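Local coordinates for group B streptococcal R4 surface protein (Streptococcus agalactiae, PDB 6S5X) that is a secreted, peptidoglycan-anchored bacterial surface protein implicated in infection, represented here by its most N-terminal Rib domain, at residues Pro25-Ser30 / Thr41-Glu46; Pro54-Ala59 / Thr76-Asp81; Pro58-Val63 / Lys70-Val75. All coordinates share one frame; numbering follows the deposited sequence.

Overall arrangement
From the N terminus, the chain passes strand 17-20 and the 3-10 turn at Ala-27 to Ser-30, which contact 1 packs against strand 42-45, closing the loop of ten residues between its segments. Next come the two contacts of the hairpin of strands 55-64 and 70-80: contact 2 opens at Pro-54 and contact 3 at Pro-58, and contact 3 closes first, so it nests inside contact 2 with the overlap at Pro-58 and Ala-59. Their centres are about 15 Å apart. Contact 1 meets the hairpin where strand 42-45 pairs with strand 55-64, its centre about 8 Å from that of contact 3, and Phe-45 also packs on Ala-59.

Contact 1 (Pro25-Ser30 / Thr41-Glu46); sequences PKAEDS and TTVAFE
With CG of Phe-45 anti to its carbonyl carbon (chi1 -74°), the side chain turns one face of the ring to Ala-27 CA; Glu-28 starts the same way and then bends at chi2 (83°), which carries its carboxylate across Val-43 CG2. The ring contact is a CH-pi interaction: Ala-27 CA lies 3.9 Å from the centroid of the Phe-45 ring, 25° off the normal and offset toward the rim. The CB of Ala-27 reaches past the ring to the strand itself, 3.7 Å from Ala-44 CA. At the ring edge sit two polar atoms, Pro-25 O, 3.6 Å from Phe-45 CE2, and Ser-30 OG, 3.8 Å from Phe-45 CZ. That hydroxyl is satisfied by a hydrogen bond with Gln-17. The Pro-25 ring crosses Phe-45 at about a right angle.

Two residues before Phe-45 in the strand, Val-43 CG2 takes Glu-28 CG at 3.6 Å. A water joins the same two residues, donating to Glu-28 OE2 and accepting from Val-43 N at 3.0 Å. No direct hydrogen bond links the segments, so packing of the ring and methyl groups, partly against backbone atoms, and this water carry the contact. The 3-10 turn keeps its own bonds, Ser-30 N to Ala-27 O among them. The result is a short 3-10 turn laid over an outermost strand of the sheet, part of the immunoglobulin-like Rib domain.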
# COMPACT_ATOMS: atom_id res chain seq x y z
N PRO A 25 -3.54 -10.06 3.68
CA PRO A 25 -2.43 -9.12 3.82
C PRO A 25 -2.90 -7.78 4.34
O PRO A 25 -4.06 -7.38 4.14
CB PRO A 25 -1.89 -8.98 2.38
CG PRO A 25 -3.06 -9.31 1.49
CD PRO A 25 -3.88 -10.31 2.27
N LYS A 26 -1.98 -7.08 4.98
CA LYS A 26 -2.18 -5.71 5.43
C LYS A 26 -1.48 -4.73 4.47
O LYS A 26 -0.34 -4.95 4.04
CB LYS A 26 -1.64 -5.54 6.85
CG LYS A 26 -2.29 -6.46 7.90
CD LYS A 26 -1.75 -6.11 9.29
CE LYS A 26 -2.45 -6.87 10.43
NZ LYS A 26 -2.71 -8.30 10.13
N ALA A 27 -2.17 -3.64 4.16
CA ALA A 27 -1.61 -2.65 3.24
C ALA A 27 -0.31 -2.07 3.79
O ALA A 27 0.61 -1.76 3.02
CB ALA A 27 -2.62 -1.53 2.99
N GLU A 28 -0.21 -1.95 5.12
CA GLU A 28 1.02 -1.43 5.72
C GLU A 28 2.25 -2.26 5.33
O GLU A 28 3.36 -1.73 5.23
CB GLU A 28 0.90 -1.40 7.25
CG GLU A 28 -0.01 -0.29 7.81
CD GLU A 28 -1.49 -0.63 7.81
OE1 GLU A 28 -1.87 -1.73 7.39
OE2 GLU A 28 -2.29 0.23 8.25
N ASP A 29 2.08 -3.55 5.12
CA ASP A 29 3.21 -4.42 4.80
C ASP A 29 3.60 -4.33 3.33
O ASP A 29 4.54 -5.01 2.90
CB ASP A 29 2.84 -5.86 5.22
CG ASP A 29 2.78 -6.04 6.75
OD1 ASP A 29 3.50 -5.30 7.48
OD2 ASP A 29 2.00 -6.89 7.24
N SER A 30 2.86 -3.55 2.54
CA SER A 30 3.16 -3.26 1.14
C SER A 30 3.78 -1.88 0.94
O SER A 30 3.89 -1.43 -0.20
CB SER A 30 1.88 -3.38 0.31
OG SER A 30 1.49 -4.74 0.17
N THR A 41 -0.83 9.59 8.46
CA THR A 41 -1.08 9.03 7.14
C THR A 41 -1.69 7.64 7.28
O THR A 41 -1.25 6.85 8.12
CB THR A 41 0.23 8.94 6.35
OG1 THR A 41 0.83 10.24 6.20
CG2 THR A 41 -0.02 8.36 4.99
N THR A 42 -2.69 7.34 6.44
CA THR A 42 -3.33 6.02 6.39
C THR A 42 -2.98 5.34 5.07
O THR A 42 -2.70 5.99 4.06
CB THR A 42 -4.85 6.12 6.51
OG1 THR A 42 -5.38 6.77 5.35
CG2 THR A 42 -5.23 6.89 7.75
N VAL A 43 -2.98 4.01 5.11
CA VAL A 43 -2.76 3.19 3.93
C VAL A 43 -3.86 2.13 3.86
O VAL A 43 -4.31 1.62 4.90
CB VAL A 43 -1.36 2.55 3.92
CG1 VAL A 43 -0.28 3.60 3.87
CG2 VAL A 43 -1.18 1.70 5.11
N ALA A 44 -4.34 1.87 2.66
CA ALA A 44 -5.36 0.86 2.45
C ALA A 44 -5.20 0.27 1.08
O ALA A 44 -4.78 0.96 0.14
CB ALA A 44 -6.76 1.47 2.61
N PHE A 45 -5.58 -0.99 0.93
CA PHE A 45 -5.68 -1.53 -0.41
C PHE A 45 -6.86 -0.90 -1.13
O PHE A 45 -7.91 -0.66 -0.53
CB PHE A 45 -5.83 -3.05 -0.40
CG PHE A 45 -4.56 -3.77 -0.06
CD1 PHE A 45 -3.45 -3.67 -0.86
CD2 PHE A 45 -4.50 -4.53 1.08
CE1 PHE A 45 -2.28 -4.33 -0.55
CE2 PHE A 45 -3.33 -5.22 1.40
CZ PHE A 45 -2.23 -5.10 0.58
N GLU A 46 -6.70 -0.60 -2.41
CA GLU A 46 -7.82 -0.03 -3.14
C GLU A 46 -8.98 -1.02 -3.19
O GLU A 46 -10.15 -0.64 -3.12
CB GLU A 46 -7.40 0.37 -4.55
CG GLU A 46 -8.49 1.13 -5.29
CD GLU A 46 -8.05 1.61 -6.66
OE1 GLU A 46 -7.71 0.76 -7.50
OE2 GLU A 46 -8.05 2.84 -6.88
O HOH W 1 -3.59 2.97 7.84

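Contact 2 (Pro54-Ala59 / Thr76-Asp81); sequences PGDKPA and TVKVVD
Gly-55 and Val-79 form an antiparallel hydrogen-bonded pair, with Gly-55 N giving to Val-79 O and Val-79 N to Gly-55 O, both at 2.9 Å. Two residues on, Lys-57 and Val-77 repeat the pattern; the bond from Val-77 N to Lys-57 O is nearly straight at the hydrogen (172°), whereas Lys-57 N comes to Val-77 O from 36° above the carbonyl plane. Thr-76 CA adds a CA-H...O contact to Lys-57 O at 3.5 Å.

Around this backbone ladder lie the side chains. Asp-56 and Lys-78 make a non-hydrogen-bonded pair and extend together from the sheet. The carboxylate meets the aliphatic part of the lysine: Asp-56 OD1 is 3.4 Å from Lys-78 CG. Because Lys-78 is fully extended, its NZ is carried 5.6 Å from Asp-56 OD1, so the opposite charges are not in contact and any attraction is probably modest. Also on this face, Asp-56 CB packs on Thr-76 CG2.

On the face of Lys-57 and Val-79, the lysine chain bends at chi2, with its CG 3.8 Å from Val-79 CG2. Its ammonium then leaves the pair for the carbonyl of Thr-53, to which it is hydrogen-bonded. Val-79 CG1 approaches Pro-54 CA, and the two residues are further covered by Val-21.

Beyond these, the other edge of strand 76-80 is bonded to strand 17-20, through Lys-78 and Val-80. The four regular bonds and the 154° between strand directions are characteristic of a twisted antiparallel beta hairpin, here the open end of the long hairpin in the immunoglobulin-like Rib domain.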
# COMPACT_ATOMS: atom_id res chain seq x y z
N PRO A 54 -3.05 -19.62 -5.27
CA PRO A 54 -1.71 -19.07 -5.42
C PRO A 54 -1.57 -18.24 -6.69
O PRO A 54 -2.30 -18.42 -7.66
CB PRO A 54 -0.82 -20.32 -5.46
CG PRO A 54 -1.73 -21.42 -6.01
CD PRO A 54 -3.10 -21.08 -5.47
N GLY A 55 -0.62 -17.33 -6.66
CA GLY A 55 -0.32 -16.50 -7.82
C GLY A 55 0.19 -15.14 -7.40
O GLY A 55 0.17 -14.77 -6.23
N ASP A 56 0.66 -14.39 -8.41
CA ASP A 56 1.07 -13.00 -8.23
C ASP A 56 -0.16 -12.11 -8.41
O ASP A 56 -0.72 -12.01 -9.50
CB ASP A 56 2.16 -12.63 -9.24
CG ASP A 56 3.53 -13.21 -8.89
OD1 ASP A 56 3.72 -13.69 -7.75
OD2 ASP A 56 4.41 -13.21 -9.77
N LYS A 57 -0.61 -11.48 -7.33
CA LYS A 57 -1.81 -10.69 -7.38
C LYS A 57 -1.43 -9.22 -7.44
O LYS A 57 -0.85 -8.71 -6.47
CB LYS A 57 -2.67 -10.95 -6.14
CG LYS A 57 -2.84 -12.42 -5.75
CD LYS A 57 -3.50 -13.22 -6.81
CE LYS A 57 -3.59 -14.69 -6.34
NZ LYS A 57 -4.61 -15.50 -7.01
N PRO A 58 -1.76 -8.48 -8.50
CA PRO A 58 -1.51 -7.04 -8.49
C PRO A 58 -2.49 -6.36 -7.57
O PRO A 58 -3.66 -6.76 -7.47
CB PRO A 58 -1.71 -6.61 -9.94
CG PRO A 58 -2.66 -7.65 -10.50
CD PRO A 58 -2.35 -8.93 -9.78
N ALA A 59 -2.00 -5.33 -6.89
CA ALA A 59 -2.80 -4.58 -5.94
C ALA A 59 -2.36 -3.13 -5.97
O ALA A 59 -1.28 -2.81 -6.47
CB ALA A 59 -2.67 -5.15 -4.53
N THR A 76 2.64 -5.91 -5.75
CA THR A 76 2.31 -7.30 -6.00
C THR A 76 2.21 -8.02 -4.67
O THR A 76 3.10 -7.89 -3.83
CB THR A 76 3.39 -7.98 -6.85
OG1 THR A 76 3.52 -7.33 -8.11
CG2 THR A 76 3.01 -9.44 -7.07
N VAL A 77 1.14 -8.79 -4.47
CA VAL A 77 1.06 -9.69 -3.34
C VAL A 77 1.22 -11.10 -3.88
O VAL A 77 0.36 -11.58 -4.64
CB VAL A 77 -0.26 -9.54 -2.59
CG1 VAL A 77 -0.34 -10.56 -1.48
CG2 VAL A 77 -0.36 -8.15 -1.98
N LYS A 78 2.30 -11.77 -3.51
CA LYS A 78 2.55 -13.14 -3.97
C LYS A 78 1.89 -14.10 -2.99
O LYS A 78 2.16 -14.05 -1.79
CB LYS A 78 4.04 -13.42 -4.09
CG LYS A 78 4.36 -14.83 -4.64
CD LYS A 78 5.87 -15.11 -4.71
CE LYS A 78 6.13 -16.51 -5.24
NZ LYS A 78 7.58 -16.87 -5.23
N VAL A 79 0.98 -14.93 -3.50
CA VAL A 79 0.28 -15.92 -2.69
C VAL A 79 0.85 -17.29 -3.02
O VAL A 79 0.93 -17.66 -4.20
CB VAL A 79 -1.24 -15.90 -2.93
CG1 VAL A 79 -1.93 -16.88 -1.99
CG2 VAL A 79 -1.76 -14.47 -2.75
N VAL A 80 1.27 -18.01 -2.00
CA VAL A 80 1.85 -19.34 -2.20
C VAL A 80 1.01 -20.37 -1.45
O VAL A 80 0.46 -20.10 -0.38
CB VAL A 80 3.32 -19.40 -1.72
CG1 VAL A 80 4.17 -18.36 -2.45
CG2 VAL A 80 3.41 -19.18 -0.23
N ASP A 81 0.97 -21.58 -2.01
CA ASP A 81 0.40 -22.73 -1.33
C ASP A 81 1.46 -23.36 -0.44
O ASP A 81 2.47 -23.84 -0.95
CB ASP A 81 -0.10 -23.74 -2.37
CG ASP A 81 -0.56 -25.03 -1.77
OD1 ASP A 81 -0.40 -25.22 -0.55
OD2 ASP A 81 -1.10 -25.86 -2.53

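Contact 3 (Pro58-Val63 / Lys70-Val75); sequences PAKVVV and KDTVDV. With NA (sodium ion), chain C.
Lys-60 curls over its cross-strand partner Asp-74, and its chain can be followed atom by atom. CB lies 4.0 Å from Val-73 O, still close to the backbone. CG comes to 3.3 Å from Asp-74 OD1, and CD and CE pass round the same oxygen at a looser distance. Bends at chi3 and chi4 (both near 60°) then fold the tip back, and NZ closes a salt bridge on Asp-74 OD1 at 2.8 Å, meeting the oxygen on its syn side, 34° out of the carboxylate plane. Asp-74 OD1 is gripped a second time by a water that also donates to Ala-59 O.

The pair stands on the turn-proximal part of an antiparallel beta hairpin, which belongs to the immunoglobulin-like fold of the Rib domain. The strands Pro-58 to Val-63 and Lys-70 to Val-75 run at 159° to one another, and six backbone bonds join Ala-59 with Val-75, Val-61 with Val-73, and Val-63 with Asp-71. Those between Val-61 and Val-73 lie in the carbonyl plane.

The opposite face is apolar over most of its length. Ala-59 CB meets Val-75 CG2 at 4.0 Å, and Val-61 and Val-63 continue the row, covered by Val-43. At its end this face turns polar: Asp-71 binds a sodium ion with both oxygens, OD2 at 2.3 Å. Two waters, Ala-7 O and Asn-10 O complete the site, and Asp-71 OD2 is also hydrogen-bonded to the hydroxyl of Tyr-65.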
# COMPACT_ATOMS: atom_id res chain seq x y z
N PRO A 58 -1.76 -8.48 -8.50
CA PRO A 58 -1.51 -7.04 -8.49
C PRO A 58 -2.49 -6.36 -7.57
O PRO A 58 -3.66 -6.76 -7.47
CB PRO A 58 -1.71 -6.61 -9.94
CG PRO A 58 -2.66 -7.65 -10.50
CD PRO A 58 -2.35 -8.93 -9.78
N ALA A 59 -2.00 -5.33 -6.89
CA ALA A 59 -2.80 -4.58 -5.94
C ALA A 59 -2.36 -3.13 -5.97
O ALA A 59 -1.28 -2.81 -6.47
CB ALA A 59 -2.67 -5.15 -4.53
N LYS A 60 -3.19 -2.25 -5.42
CA LYS A 60 -2.85 -0.84 -5.31
C LYS A 60 -3.03 -0.40 -3.87
O LYS A 60 -4.06 -0.69 -3.26
CB LYS A 60 -3.72 0.03 -6.24
CG LYS A 60 -3.54 -0.24 -7.74
CD LYS A 60 -4.42 0.70 -8.55
CE LYS A 60 -4.01 2.16 -8.39
NZ LYS A 60 -2.62 2.42 -8.89
N VAL A 61 -2.02 0.27 -3.31
CA VAL A 61 -2.13 0.85 -1.97
C VAL A 61 -2.43 2.34 -2.14
O VAL A 61 -1.70 3.05 -2.84
CB VAL A 61 -0.87 0.62 -1.14
CG1 VAL A 61 -1.01 1.27 0.21
CG2 VAL A 61 -0.59 -0.87 -0.97
N VAL A 62 -3.52 2.78 -1.53
CA VAL A 62 -3.89 4.18 -1.47
C VAL A 62 -3.36 4.76 -0.16
O VAL A 62 -3.69 4.28 0.93
CB VAL A 62 -5.41 4.38 -1.58
CG1 VAL A 62 -5.73 5.85 -1.53
CG2 VAL A 62 -5.91 3.79 -2.86
N VAL A 63 -2.54 5.78 -0.29
CA VAL A 63 -1.88 6.46 0.82
C VAL A 63 -2.57 7.80 0.97
O VAL A 63 -2.54 8.62 0.05
CB VAL A 63 -0.38 6.65 0.54
CG1 VAL A 63 0.32 7.35 1.71
CG2 VAL A 63 0.28 5.34 0.22
N LYS A 70 -3.46 12.47 -1.69
CA LYS A 70 -3.26 11.03 -1.78
C LYS A 70 -2.16 10.70 -2.78
O LYS A 70 -1.88 11.46 -3.71
CB LYS A 70 -4.56 10.28 -2.19
CG LYS A 70 -5.77 10.53 -1.31
CD LYS A 70 -7.03 9.74 -1.76
CE LYS A 70 -8.29 10.26 -1.06
NZ LYS A 70 -9.40 9.28 -0.88
N ASP A 71 -1.50 9.56 -2.53
CA ASP A 71 -0.60 8.90 -3.47
C ASP A 71 -1.09 7.47 -3.61
O ASP A 71 -1.73 6.92 -2.71
CB ASP A 71 0.86 8.89 -2.96
CG ASP A 71 1.62 10.21 -3.25
OD1 ASP A 71 1.53 10.68 -4.40
OD2 ASP A 71 2.37 10.73 -2.37
N THR A 72 -0.82 6.89 -4.77
CA THR A 72 -1.04 5.47 -4.96
C THR A 72 0.30 4.79 -5.22
O THR A 72 1.27 5.40 -5.68
CB THR A 72 -1.98 5.20 -6.12
OG1 THR A 72 -1.38 5.69 -7.32
CG2 THR A 72 -3.33 5.90 -5.88
N VAL A 73 0.34 3.51 -4.90
CA VAL A 73 1.50 2.70 -5.20
C VAL A 73 0.99 1.39 -5.78
O VAL A 73 0.04 0.81 -5.24
CB VAL A 73 2.35 2.45 -3.93
CG1 VAL A 73 3.60 1.70 -4.26
CG2 VAL A 73 2.64 3.81 -3.24
N ASP A 74 1.56 0.97 -6.91
CA ASP A 74 1.27 -0.34 -7.48
C ASP A 74 2.18 -1.37 -6.84
O ASP A 74 3.41 -1.20 -6.83
CB ASP A 74 1.49 -0.33 -9.00
CG ASP A 74 0.47 0.51 -9.74
OD1 ASP A 74 -0.73 0.41 -9.41
OD2 ASP A 74 0.87 1.29 -10.63
N VAL A 75 1.61 -2.46 -6.34
CA VAL A 75 2.40 -3.52 -5.71
C VAL A 75 1.91 -4.89 -6.17
O VAL A 75 0.91 -5.02 -6.88
CB VAL A 75 2.37 -3.46 -4.16
CG1 VAL A 75 2.79 -2.08 -3.68
CG2 VAL A 75 1.00 -3.79 -3.64
NA NA C . 3.86 11.95 -3.68
O HOH W 2 -1.72 -2.65 -9.27
O HOH W 3 4.98 10.48 -5.07
O HOH W 4 3.20 13.27 -5.49